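Local coordinates for protein 4,5-DOPA dioxygenase extradiol (Escherichia coli, PDB 2PW6) that opens the aromatic ring of DOPA between carbons 4 and 5 in vitro, as a zinc-dependent extradiol dioxygenase whose physiological substrate is unknown, at residues 121-126 with 170-175; 150-155 with 234-239; 161-166 with 242-247; 198-203 with 220-225; 205-208 with 214-217. One frame throughout, in Å; residues are numbered along the deposited sequence.

Contact 1 of 5, residues 121-126 with 170-175; sequences HGSWGV and VASGNV. With ZN (zinc ion), chain C.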
# COMPACT_ATOMS: atom_id res chain seq x y z
N HIS A 121 4.24 2.07 -2.23
CA HIS A 121 4.91 1.55 -3.43
C HIS A 121 5.47 2.60 -4.36
O HIS A 121 6.58 2.44 -4.91
CB HIS A 121 3.99 0.64 -4.24
CG HIS A 121 4.25 -0.80 -4.01
ND1 HIS A 121 3.41 -1.60 -3.26
CD2 HIS A 121 5.28 -1.60 -4.40
CE1 HIS A 121 3.89 -2.84 -3.24
NE2 HIS A 121 5.04 -2.86 -3.91
N GLY A 122 4.70 3.67 -4.55
CA GLY A 122 5.09 4.77 -5.41
C GLY A 122 6.33 5.50 -4.91
O GLY A 122 7.19 5.86 -5.71
N SER A 123 6.38 5.76 -3.60
CA SER A 123 7.49 6.49 -2.99
C SER A 123 8.75 5.66 -2.97
O SER A 123 9.82 6.12 -3.32
CB SER A 123 7.15 6.91 -1.55
OG SER A 123 6.33 8.06 -1.57
N TRP A 124 8.57 4.42 -2.55
CA TRP A 124 9.58 3.38 -2.59
C TRP A 124 10.14 3.17 -4.01
O TRP A 124 11.32 2.94 -4.17
CB TRP A 124 8.97 2.10 -2.04
CG TRP A 124 9.87 0.91 -2.09
CD1 TRP A 124 10.83 0.57 -1.18
CD2 TRP A 124 9.87 -0.10 -3.08
NE1 TRP A 124 11.44 -0.60 -1.56
CE2 TRP A 124 10.88 -1.03 -2.72
CE3 TRP A 124 9.13 -0.32 -4.25
CZ2 TRP A 124 11.16 -2.17 -3.49
CZ3 TRP A 124 9.41 -1.44 -5.02
CH2 TRP A 124 10.42 -2.36 -4.63
N GLY A 125 9.26 3.28 -5.01
CA GLY A 125 9.61 3.17 -6.41
C GLY A 125 10.49 4.31 -6.85
O GLY A 125 11.46 4.11 -7.61
N VAL A 126 10.17 5.52 -6.39
CA VAL A 126 11.02 6.68 -6.68
C VAL A 126 12.38 6.59 -5.98
O VAL A 126 13.41 6.86 -6.59
CB VAL A 126 10.36 8.02 -6.36
CG1 VAL A 126 11.39 9.16 -6.35
CG2 VAL A 126 9.24 8.32 -7.38
N VAL A 170 12.27 15.85 -1.05
CA VAL A 170 11.63 14.96 -2.05
C VAL A 170 10.13 14.73 -1.70
O VAL A 170 9.80 14.00 -0.78
CB VAL A 170 12.41 13.63 -2.26
CG1 VAL A 170 12.53 12.88 -0.99
CG2 VAL A 170 11.72 12.72 -3.27
N ALA A 171 9.25 15.41 -2.42
CA ALA A 171 7.79 15.21 -2.29
C ALA A 171 7.32 14.29 -3.40
O ALA A 171 7.80 14.38 -4.52
CB ALA A 171 7.09 16.50 -2.36
N SER A 172 6.45 13.33 -3.09
CA SER A 172 5.92 12.48 -4.14
C SER A 172 4.41 12.28 -4.02
O SER A 172 3.88 12.09 -2.91
CB SER A 172 6.69 11.14 -4.33
OG SER A 172 6.19 10.05 -3.58
N GLY A 173 3.75 12.39 -5.17
CA GLY A 173 2.30 12.19 -5.29
C GLY A 173 1.93 12.20 -6.75
O GLY A 173 2.61 11.56 -7.54
N ASN A 174 0.89 12.97 -7.11
CA ASN A 174 0.28 12.94 -8.49
C ASN A 174 -0.71 14.08 -8.57
O ASN A 174 -1.72 14.09 -7.83
CB ASN A 174 -0.48 11.61 -8.81
CG ASN A 174 0.43 10.37 -8.95
OD1 ASN A 174 0.30 9.41 -8.15
ND2 ASN A 174 1.28 10.34 -10.00
N VAL A 175 -0.44 15.05 -9.44
CA VAL A 175 -1.31 16.20 -9.61
C VAL A 175 -2.69 15.85 -10.25
O VAL A 175 -3.68 16.63 -10.10
CB VAL A 175 -0.61 17.34 -10.37
CG1 VAL A 175 0.74 17.65 -9.72
CG2 VAL A 175 -0.44 17.01 -11.88
ZN ZN C . 1.04 -1.06 -2.63

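Contact 2 of 5, residues 150-155 with 234-239; sequences AWHFEM and HYLPLL. With ZN (zinc ion), chain B.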
# COMPACT_ATOMS: atom_id res chain seq x y z
N ALA A 150 -3.22 26.56 1.18
CA ALA A 150 -2.38 27.72 1.42
C ALA A 150 -1.35 27.44 2.55
O ALA A 150 -0.19 27.83 2.47
CB ALA A 150 -3.27 28.93 1.79
N TRP A 151 -1.82 26.73 3.56
CA TRP A 151 -1.05 26.31 4.71
C TRP A 151 0.07 25.33 4.29
O TRP A 151 1.25 25.51 4.65
CB TRP A 151 -2.02 25.70 5.75
CG TRP A 151 -1.41 25.44 7.08
CD1 TRP A 151 -1.46 26.25 8.20
CD2 TRP A 151 -0.66 24.27 7.46
NE1 TRP A 151 -0.79 25.65 9.24
CE2 TRP A 151 -0.29 24.44 8.82
CE3 TRP A 151 -0.26 23.10 6.79
CZ2 TRP A 151 0.46 23.48 9.52
CZ3 TRP A 151 0.47 22.14 7.49
CH2 TRP A 151 0.82 22.34 8.85
N HIS A 152 -0.29 24.31 3.51
CA HIS A 152 0.70 23.42 2.93
C HIS A 152 1.71 24.13 2.05
O HIS A 152 2.88 23.77 2.05
CB HIS A 152 0.02 22.29 2.19
CG HIS A 152 -0.93 21.54 3.05
ND1 HIS A 152 -0.51 20.66 4.02
CD2 HIS A 152 -2.29 21.57 3.14
CE1 HIS A 152 -1.56 20.15 4.64
NE2 HIS A 152 -2.65 20.69 4.13
N PHE A 153 1.26 25.15 1.31
CA PHE A 153 2.20 26.03 0.57
C PHE A 153 3.13 26.77 1.55
O PHE A 153 4.34 26.83 1.33
CB PHE A 153 1.46 27.02 -0.35
CG PHE A 153 2.38 27.87 -1.23
CD1 PHE A 153 2.70 27.46 -2.52
CD2 PHE A 153 2.92 29.06 -0.77
CE1 PHE A 153 3.54 28.23 -3.33
CE2 PHE A 153 3.78 29.83 -1.55
CZ PHE A 153 4.08 29.41 -2.85
N GLU A 154 2.56 27.36 2.61
CA GLU A 154 3.38 28.00 3.67
C GLU A 154 4.42 27.05 4.28
O GLU A 154 5.52 27.49 4.59
CB GLU A 154 2.54 28.65 4.77
CG GLU A 154 1.72 29.88 4.35
CD GLU A 154 2.53 31.06 3.78
OE1 GLU A 154 3.79 31.01 3.74
OE2 GLU A 154 1.86 32.04 3.36
N MSE A 155 4.07 25.77 4.42
CA MSE A 155 5.01 24.71 4.84
C MSE A 155 6.29 24.64 4.01
O MSE A 155 7.39 24.55 4.57
CB MSE A 155 4.36 23.33 4.83
CG MSE A 155 3.35 23.11 5.92
SE MSE A 155 4.19 23.15 7.73
CE MSE A 155 5.05 21.38 7.68
N HIS A 234 -2.73 13.51 -2.85
CA HIS A 234 -1.75 13.30 -3.93
C HIS A 234 -1.30 14.54 -4.66
O HIS A 234 -0.26 14.54 -5.34
CB HIS A 234 -2.20 12.23 -4.91
CG HIS A 234 -1.85 10.83 -4.51
ND1 HIS A 234 -2.62 10.10 -3.65
CD2 HIS A 234 -0.91 9.98 -4.97
CE1 HIS A 234 -2.15 8.87 -3.55
NE2 HIS A 234 -1.10 8.77 -4.34
N TYR A 235 -2.07 15.60 -4.49
CA TYR A 235 -1.71 16.90 -5.02
C TYR A 235 -0.89 17.84 -4.09
O TYR A 235 0.03 18.56 -4.53
CB TYR A 235 -3.01 17.60 -5.38
CG TYR A 235 -2.79 18.95 -5.94
CD1 TYR A 235 -2.45 19.10 -7.28
CD2 TYR A 235 -2.93 20.11 -5.14
CE1 TYR A 235 -2.24 20.38 -7.84
CE2 TYR A 235 -2.72 21.39 -5.69
CZ TYR A 235 -2.37 21.51 -7.04
OH TYR A 235 -2.16 22.77 -7.64
N LEU A 236 -1.27 17.85 -2.81
CA LEU A 236 -0.67 18.73 -1.79
C LEU A 236 0.88 18.72 -1.71
O LEU A 236 1.46 19.78 -1.45
CB LEU A 236 -1.26 18.44 -0.38
CG LEU A 236 -2.70 18.93 -0.13
CD1 LEU A 236 -3.26 18.49 1.28
CD2 LEU A 236 -2.84 20.47 -0.33
N PRO A 237 1.52 17.56 -1.97
CA PRO A 237 2.96 17.48 -1.91
C PRO A 237 3.70 18.42 -2.83
O PRO A 237 4.80 18.86 -2.49
CB PRO A 237 3.25 16.01 -2.29
CG PRO A 237 2.07 15.30 -1.88
CD PRO A 237 0.95 16.22 -2.23
N LEU A 238 3.11 18.75 -3.98
CA LEU A 238 3.67 19.72 -4.89
C LEU A 238 3.79 21.10 -4.26
O LEU A 238 4.70 21.85 -4.55
CB LEU A 238 2.82 19.81 -6.18
CG LEU A 238 3.18 20.92 -7.19
CD1 LEU A 238 4.59 20.78 -7.65
CD2 LEU A 238 2.23 20.97 -8.39
N LEU A 239 2.83 21.46 -3.42
CA LEU A 239 2.81 22.74 -2.77
C LEU A 239 3.98 22.87 -1.79
O LEU A 239 4.51 23.96 -1.64
CB LEU A 239 1.47 22.96 -2.08
CG LEU A 239 0.28 22.99 -3.08
CD1 LEU A 239 -1.00 23.43 -2.38
CD2 LEU A 239 0.56 23.88 -4.35
ZN ZN B . 0.01 7.15 -4.65

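Contact 3 of 5, residues 161-166 with 242-247; sequences ALRDEG and LGAWDG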
# COMPACT_ATOMS: atom_id res chain seq x y z
N ALA A 161 14.45 27.18 3.96
CA ALA A 161 15.71 27.35 4.68
C ALA A 161 16.59 26.08 4.69
O ALA A 161 17.80 26.16 4.59
CB ALA A 161 15.46 27.87 6.13
N LEU A 162 15.99 24.91 4.81
CA LEU A 162 16.80 23.69 4.88
C LEU A 162 17.58 23.37 3.60
O LEU A 162 18.48 22.52 3.61
CB LEU A 162 15.95 22.49 5.25
CG LEU A 162 15.23 22.48 6.59
CD1 LEU A 162 14.23 21.34 6.56
CD2 LEU A 162 16.23 22.33 7.75
N ARG A 163 17.24 24.07 2.52
CA ARG A 163 17.88 23.83 1.24
C ARG A 163 19.32 24.35 1.20
O ARG A 163 20.16 23.80 0.47
CB ARG A 163 17.03 24.40 0.10
CG ARG A 163 15.69 23.67 -0.09
CD ARG A 163 14.89 24.31 -1.21
NE ARG A 163 15.63 24.30 -2.48
CZ ARG A 163 15.54 25.23 -3.42
NH1 ARG A 163 14.70 26.26 -3.30
NH2 ARG A 163 16.29 25.12 -4.51
N ASP A 164 19.60 25.38 2.00
CA ASP A 164 20.95 25.91 2.20
C ASP A 164 21.74 25.15 3.31
O ASP A 164 22.90 25.47 3.58
CB ASP A 164 20.86 27.39 2.55
CG ASP A 164 20.22 28.23 1.45
OD1 ASP A 164 20.50 27.96 0.27
OD2 ASP A 164 19.44 29.16 1.77
N GLU A 165 21.11 24.15 3.93
CA GLU A 165 21.76 23.34 4.97
C GLU A 165 22.05 21.92 4.52
O GLU A 165 22.15 21.02 5.35
CB GLU A 165 20.91 23.31 6.24
CG GLU A 165 20.71 24.68 6.87
CD GLU A 165 19.66 24.71 7.96
OE1 GLU A 165 19.37 23.66 8.57
OE2 GLU A 165 19.14 25.82 8.22
N GLY A 166 22.19 21.72 3.20
CA GLY A 166 22.51 20.41 2.61
C GLY A 166 21.35 19.42 2.49
O GLY A 166 21.58 18.21 2.32
N LEU A 242 6.65 23.73 -4.26
CA LEU A 242 6.46 25.11 -4.75
C LEU A 242 6.65 26.17 -3.68
O LEU A 242 7.16 27.26 -3.97
CB LEU A 242 5.10 25.32 -5.42
CG LEU A 242 4.83 24.82 -6.83
CD1 LEU A 242 3.52 25.47 -7.28
CD2 LEU A 242 5.99 25.10 -7.83
N GLY A 243 6.20 25.89 -2.46
CA GLY A 243 6.42 26.80 -1.32
C GLY A 243 7.89 27.17 -1.15
O GLY A 243 8.20 28.27 -0.72
N ALA A 244 8.79 26.25 -1.53
CA ALA A 244 10.24 26.38 -1.40
C ALA A 244 10.96 27.15 -2.51
O ALA A 244 12.19 27.35 -2.45
CB ALA A 244 10.87 24.98 -1.23
N TRP A 245 10.21 27.57 -3.53
CA TRP A 245 10.77 28.36 -4.66
C TRP A 245 11.00 29.81 -4.24
O TRP A 245 10.11 30.44 -3.66
CB TRP A 245 9.80 28.30 -5.85
CG TRP A 245 10.31 28.90 -7.14
CD1 TRP A 245 11.52 28.67 -7.74
CD2 TRP A 245 9.59 29.79 -8.00
NE1 TRP A 245 11.60 29.38 -8.91
CE2 TRP A 245 10.44 30.08 -9.10
CE3 TRP A 245 8.32 30.38 -7.95
CZ2 TRP A 245 10.04 30.94 -10.15
CZ3 TRP A 245 7.93 31.25 -8.99
CH2 TRP A 245 8.79 31.51 -10.08
N ASP A 246 12.18 30.35 -4.54
CA ASP A 246 12.49 31.75 -4.16
C ASP A 246 11.94 32.85 -5.12
O ASP A 246 11.99 34.05 -4.79
CB ASP A 246 14.00 31.95 -3.92
CG ASP A 246 14.85 31.70 -5.16
OD1 ASP A 246 14.27 31.57 -6.27
OD2 ASP A 246 16.10 31.64 -5.04
N GLY A 247 11.42 32.43 -6.28
CA GLY A 247 11.00 33.36 -7.34
C GLY A 247 12.03 33.57 -8.45
O GLY A 247 11.74 34.19 -9.47

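Contact 4 of 5, residues 198-203 with 220-225; sequences NEYVKA and LDHEGG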
# COMPACT_ATOMS: atom_id res chain seq x y z
N ASN A 198 -4.03 19.19 -15.83
CA ASN A 198 -2.57 19.09 -15.84
C ASN A 198 -1.88 20.32 -16.43
O ASN A 198 -0.88 20.81 -15.88
CB ASN A 198 -2.15 17.84 -16.59
CG ASN A 198 -0.77 17.35 -16.19
OD1 ASN A 198 -0.58 16.84 -15.07
ND2 ASN A 198 0.18 17.47 -17.10
N GLU A 199 -2.42 20.82 -17.54
CA GLU A 199 -1.87 21.99 -18.23
C GLU A 199 -2.03 23.27 -17.42
O GLU A 199 -1.16 24.12 -17.45
CB GLU A 199 -2.47 22.13 -19.65
CG GLU A 199 -2.07 20.97 -20.60
CD GLU A 199 -0.57 20.86 -20.84
OE1 GLU A 199 0.11 21.90 -20.90
OE2 GLU A 199 -0.06 19.73 -20.97
N TYR A 200 -3.14 23.40 -16.72
CA TYR A 200 -3.36 24.45 -15.73
C TYR A 200 -2.35 24.39 -14.58
O TYR A 200 -1.98 25.42 -14.01
CB TYR A 200 -4.78 24.32 -15.17
CG TYR A 200 -5.13 25.21 -13.99
CD1 TYR A 200 -5.30 26.60 -14.15
CD2 TYR A 200 -5.33 24.66 -12.72
CE1 TYR A 200 -5.65 27.41 -13.08
CE2 TYR A 200 -5.68 25.48 -11.63
CZ TYR A 200 -5.84 26.85 -11.81
OH TYR A 200 -6.20 27.67 -10.74
N VAL A 201 -1.92 23.17 -14.23
CA VAL A 201 -0.83 22.98 -13.26
C VAL A 201 0.49 23.54 -13.82
O VAL A 201 1.02 24.52 -13.30
CB VAL A 201 -0.70 21.50 -12.72
CG1 VAL A 201 0.64 21.26 -12.02
CG2 VAL A 201 -1.83 21.19 -11.77
N LYS A 202 0.96 22.95 -14.92
CA LYS A 202 2.18 23.38 -15.60
C LYS A 202 2.27 24.87 -15.95
O LYS A 202 3.36 25.45 -15.93
CB LYS A 202 2.36 22.57 -16.88
CG LYS A 202 2.55 21.09 -16.66
CD LYS A 202 2.51 20.34 -17.97
CE LYS A 202 3.48 20.92 -18.99
NZ LYS A 202 3.49 20.03 -20.18
N ALA A 203 1.13 25.48 -16.31
CA ALA A 203 1.12 26.90 -16.74
C ALA A 203 1.22 27.85 -15.54
O ALA A 203 1.27 29.08 -15.72
CB ALA A 203 -0.14 27.22 -17.55
N LEU A 220 -8.83 23.89 -6.77
CA LEU A 220 -10.22 23.46 -6.88
C LEU A 220 -11.13 24.45 -7.64
O LEU A 220 -12.26 24.11 -7.97
CB LEU A 220 -10.79 23.11 -5.50
CG LEU A 220 -10.21 21.84 -4.86
CD1 LEU A 220 -10.72 21.67 -3.43
CD2 LEU A 220 -10.55 20.62 -5.71
N ASP A 221 -10.61 25.66 -7.89
CA ASP A 221 -11.25 26.66 -8.77
C ASP A 221 -11.32 26.25 -10.25
O ASP A 221 -12.04 26.86 -11.03
CB ASP A 221 -10.54 28.01 -8.70
CG ASP A 221 -10.82 28.75 -7.41
OD1 ASP A 221 -11.60 28.22 -6.58
OD2 ASP A 221 -10.25 29.85 -7.21
N HIS A 222 -10.57 25.21 -10.63
CA HIS A 222 -10.59 24.70 -11.99
C HIS A 222 -11.77 23.72 -12.15
O HIS A 222 -12.22 23.12 -11.15
CB HIS A 222 -9.26 24.02 -12.28
CG HIS A 222 -9.00 23.73 -13.73
ND1 HIS A 222 -9.34 22.54 -14.33
CD2 HIS A 222 -8.37 24.46 -14.69
CE1 HIS A 222 -8.93 22.55 -15.59
NE2 HIS A 222 -8.35 23.70 -15.83
N GLU A 223 -12.25 23.56 -13.39
CA GLU A 223 -13.45 22.73 -13.75
C GLU A 223 -13.85 21.48 -12.94
O GLU A 223 -14.89 21.48 -12.28
CB GLU A 223 -13.42 22.29 -15.23
CG GLU A 223 -13.66 23.35 -16.23
CD GLU A 223 -12.44 24.15 -16.51
OE1 GLU A 223 -11.71 23.79 -17.45
OE2 GLU A 223 -12.21 25.14 -15.78
N GLY A 224 -13.06 20.40 -12.96
CA GLY A 224 -11.63 20.35 -13.32
C GLY A 224 -10.90 19.80 -12.09
O GLY A 224 -10.36 18.68 -12.08
N GLY A 225 -10.94 20.60 -11.02
CA GLY A 225 -10.12 20.38 -9.84
C GLY A 225 -10.51 19.18 -9.01
O GLY A 225 -9.65 18.34 -8.70

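Contact 5 of 5, residues 205-208 with 214-217; sequences LTWQ and HPLV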
# COMPACT_ATOMS: atom_id res chain seq x y z
N LEU A 205 3.19 27.03 -12.47
CA LEU A 205 4.31 26.66 -11.60
C LEU A 205 5.06 27.89 -11.13
O LEU A 205 5.43 28.01 -9.96
CB LEU A 205 5.25 25.69 -12.32
CG LEU A 205 4.63 24.32 -12.62
CD1 LEU A 205 5.61 23.37 -13.33
CD2 LEU A 205 4.06 23.71 -11.34
N THR A 206 5.23 28.82 -12.07
CA THR A 206 6.06 30.01 -11.89
C THR A 206 5.26 31.23 -11.44
O THR A 206 5.77 32.34 -11.46
CB THR A 206 6.81 30.34 -13.19
OG1 THR A 206 5.87 30.57 -14.24
CG2 THR A 206 7.72 29.19 -13.61
N TRP A 207 4.00 31.03 -11.04
CA TRP A 207 3.15 32.13 -10.58
C TRP A 207 3.70 32.80 -9.32
O TRP A 207 4.13 32.14 -8.38
CB TRP A 207 1.73 31.64 -10.30
CG TRP A 207 0.74 32.76 -10.05
CD1 TRP A 207 -0.01 33.40 -11.00
CD2 TRP A 207 0.38 33.36 -8.78
NE1 TRP A 207 -0.81 34.35 -10.40
CE2 TRP A 207 -0.59 34.36 -9.05
CE3 TRP A 207 0.80 33.17 -7.45
CZ2 TRP A 207 -1.16 35.15 -8.03
CZ3 TRP A 207 0.22 33.95 -6.44
CH2 TRP A 207 -0.74 34.92 -6.74
N GLN A 208 3.68 34.13 -9.32
CA GLN A 208 4.18 34.91 -8.19
C GLN A 208 3.12 35.90 -7.70
O GLN A 208 2.42 36.50 -8.51
CB GLN A 208 5.44 35.67 -8.58
CG GLN A 208 6.52 34.83 -9.25
CD GLN A 208 7.90 35.38 -8.98
OE1 GLN A 208 8.08 36.26 -8.14
NE2 GLN A 208 8.90 34.86 -9.69
N HIS A 214 -2.86 32.31 -5.34
CA HIS A 214 -2.11 31.38 -6.21
C HIS A 214 -3.06 30.37 -6.86
O HIS A 214 -3.80 29.69 -6.15
CB HIS A 214 -1.00 30.65 -5.42
CG HIS A 214 0.10 30.07 -6.27
ND1 HIS A 214 -0.13 29.22 -7.32
CD2 HIS A 214 1.44 30.20 -6.18
CE1 HIS A 214 1.03 28.86 -7.86
NE2 HIS A 214 2.00 29.45 -7.19
N PRO A 215 -3.07 30.30 -8.21
CA PRO A 215 -3.87 29.32 -8.98
C PRO A 215 -3.67 27.88 -8.52
O PRO A 215 -4.63 27.12 -8.45
CB PRO A 215 -3.33 29.49 -10.41
CG PRO A 215 -2.93 30.90 -10.47
CD PRO A 215 -2.31 31.18 -9.12
N LEU A 216 -2.43 27.52 -8.20
CA LEU A 216 -2.14 26.16 -7.76
C LEU A 216 -2.51 25.92 -6.30
O LEU A 216 -2.68 24.78 -5.87
CB LEU A 216 -0.69 25.81 -8.03
CG LEU A 216 -0.31 25.83 -9.51
CD1 LEU A 216 1.03 25.13 -9.73
CD2 LEU A 216 -1.38 25.17 -10.39
N VAL A 217 -2.69 27.01 -5.56
CA VAL A 217 -3.20 26.92 -4.20
C VAL A 217 -4.72 26.82 -4.25
O VAL A 217 -5.32 26.08 -3.50
CB VAL A 217 -2.75 28.13 -3.34
CG1 VAL A 217 -3.63 28.31 -2.10
CG2 VAL A 217 -1.28 27.98 -2.97

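Contact 1 of 5, residues 121-126 with 170-175
Ser172 OG lies 2.8 Å from Ser123 OG, and the same oxygen is hydrogen-bonded to ND1 of the zinc ligand His22, which places it between a helix and the metal centre. The pair shows how an alpha/beta fold of the LigB type can supply a second shell from its core: Ser123 lies in the first turn of helix 121-130, while Ser172 sits near the end of strand 167-173, in the middle of the mixed sheet. Each hydroxyl has a further partner, since Ser123 OG is hydrogen-bonded to Ser55 OG, so that a row of hydroxyls, Ser55, Ser123 and Ser172, lies between strand 50-60 and the imidazole of His22. With OG of Ser123 anti to its carbonyl carbon (chi1 -80°), the oxygen lies beside the backbone N and faces the strand. The two CA atoms stand 6.3 Å apart, a separation that two one-carbon side chains can span. Ser172 probably helps to fix the rotation of the His22 ring, whose NE2 binds zinc. At the start of the same helix, His121 binds another zinc ion. There the metal lies at the edge of the imidazole, in its plane, 2.5 Å from His121 ND1, and its other protein ligand is ND1 of His121 of the second subunit.

Contact 2 of 5, residues 150-155 with 234-239
Leu239, His152 and Leu236 carry most of this helix-to-helix contact. Leu239 sits where the backbones come closest, its CA 4.7 Å from that of Phe153, and its CB rests against the main chain of that residue, 4.0 Å from Phe153 N. Its own carbonyl O reaches 3.8 Å from Phe153 CA, while the CB atoms of the two residues meet in apolar contact. The phenyl ring of Phe153, CG anti to the backbone N (chi1 -175°), passes the Leu239 carbonyl O obliquely and goes on to Leu242 and the ring of His214. Helices 149-159 and 236-243 pack side by side on one face of the central sheet of the alpha/beta fold, and His152, Leu236 and Pro237 all touch Ile143 of strand 138-144 in that sheet. His152 is enclosed on both faces. Leu236 CD1 makes a CH-pi contact over one, 3.9 Å from the ring centroid and 23° off the normal, and Trp151 CE3 lies above the opposite face near its rim. The ring nitrogens are held too, ND1 by Tyr240 OH and NE2 by the carbonyl O of Lys147. A leucine at His152 would probably leave the Tyr240 hydroxyl and the Lys147 carbonyl without these partners inside the core. Two residues before Leu236, His234 NE2 binds zinc at 2.0 Å, together with His22, His57 and Asp86 of the second subunit.

Contact 3 of 5, residues 161-166 with 242-247
Arg163 and Ala244 meet where segments 161-166 and 242-247 are both leaving helical geometry. Residues 161-163 keep helical backbone angles without the regular bonds; Asp164 N reaches back to Ala161 O at 3.2 Å, and the chain then turns at Gly166, whose positive phi (78°) suits glycine. Opposite, helix 236-243 runs out with a bond from Trp245 N to Leu242 O of 3.1 Å, and a second glycine at positive phi, Gly247, redirects the chain. Between the two, the link is made by one long side chain. Arg163 points from the turn toward Ala244, with its aliphatic part passing the methyl group: Arg163 CD lies 4.1 Å from Ala244 CB. A bend at chi3 (58°) then brings the guanidinium round, so that NH1 donates to Ala244 O at 2.9 Å. That oxygen sits at the edge of the guanidinium, near its plane, but the N-H...O angle of 124° makes the bond weak. Stronger ties lie beside it, for NE bonds to the carbonyl O of Met15 and NH2 forms a salt bridge with Glu249, whose other carboxylate oxygen receives the backbone N of Asp246. The positive charge, set next to a carbonyl just beyond a helix C-terminus, is likely to be favoured by the local dipoles. Both residues also touch Leu169 of strand 167-173, so the contact joins the end of helix 236-243 to the turn of a beta-alpha-beta crossover, in which helix 149-159 connects the parallel strands 138-144 and 167-173.

Contact 4 of 5, residues 198-203 with 220-225
Tyr200 reaches from helix 192-202 onto the imidazole of His222. At its root, Tyr200 CB already touches the ring, 3.6 Å from His222 CD2 and 3.7 Å from His222 NE2. The next atom gives the closest approach, Tyr200 CG to His222 CD2 at 3.4 Å, with His222 CD2 lying over one face of the phenol near its rim. CD1 and CD2 of the tyrosine, on the two sides of the ring, both lie near the same His222 CD2. Further along, CE2 of the tyrosine meets the histidine CB at 3.9 Å. The two side chains thus slide past each other in opposite directions, the CB of each against the ring of the other; their ring planes make 31° and the centroids are 4.7 Å apart. Both have CG anti to the backbone N (Tyr200 chi1 172°), which extends each toward the other across an 8.1 Å separation of CA atoms. This surface contact, at the edge of the alpha/beta domain, joins helix 192-202 to the loop before helix 225-228. In that loop Gly225 N bonds back to His222 O at 2.8 Å, with Gly224 as N-cap. Phe197, three residues before Tyr200 on the same helix, adds an edge-to-face contact with the His222 ring. An alanine in place of Tyr200 would probably uncover one side of the imidazole and leave this part of the loop freer to move off the helix. At the far end of the phenol, Tyr200 OH makes a weak hydrogen bond to Pro215 O.

Contact 5 of 5, residues 205-208 with 214-217
Trp207 lays one face of its indole over His214 and Pro215, and CH-pi contacts dominate this short loop-to-loop meeting. Pro215 CD stands almost straight above the five-membered ring, 3.4 Å from its centroid and 7° off the normal. His214 CA covers the six-membered ring on the same face, at 3.7 Å from the centroid. The return contact comes from Trp207 CB, which sits over the imidazole face 4.0 Å from its centre. Between the rings themselves the aromatic contact is oblique: the planes make 55°, and the nearest atoms are Trp207 CE3 and His214 CD2, 3.3 Å apart. With CG anti to the backbone N (chi1 -170°), the indole extends across to residues 214-217. A purely apolar touch joins Leu205 CD2 to Leu216 CD1 at 3.7 Å. One hydrogen bond stiffens residues 214-217 from within: Leu216 N donates to His214 ND1 at 3.0 Å, close to the ring plane, which probably limits the rotation of the imidazole beside the tryptophan. The arrangement closes a loop by tryptophan-proline and tryptophan-histidine packing, within the long irregular connection from helix 192-202 to helix 225-228.

In the fold
Contacts 1 and 2 lie nearest the zinc centre and touch each other: Asn174 N is 2.6 Å from His234 O, a probable hydrogen bond that ties the end of strand 167-173 to a metal ligand, while contact 1 backs the ligand His22. Contact 2 is also the hub for the outer contacts. It shares helix 236-243 with contact 3, and Tyr235 OH probably bonds to Leu216 O of contact 5 at 2.7 Å. Contact 5 is nested along the chain within the loops closed by contacts 2, 3 and 4, and reaches contact 3 through Gln208 NE2 and Gly247 O, 2.9 Å apart. Contacts 4 and 5 have centres about 11 Å apart; contacts 3, 4 and 5 lie away from the metal-binding residues.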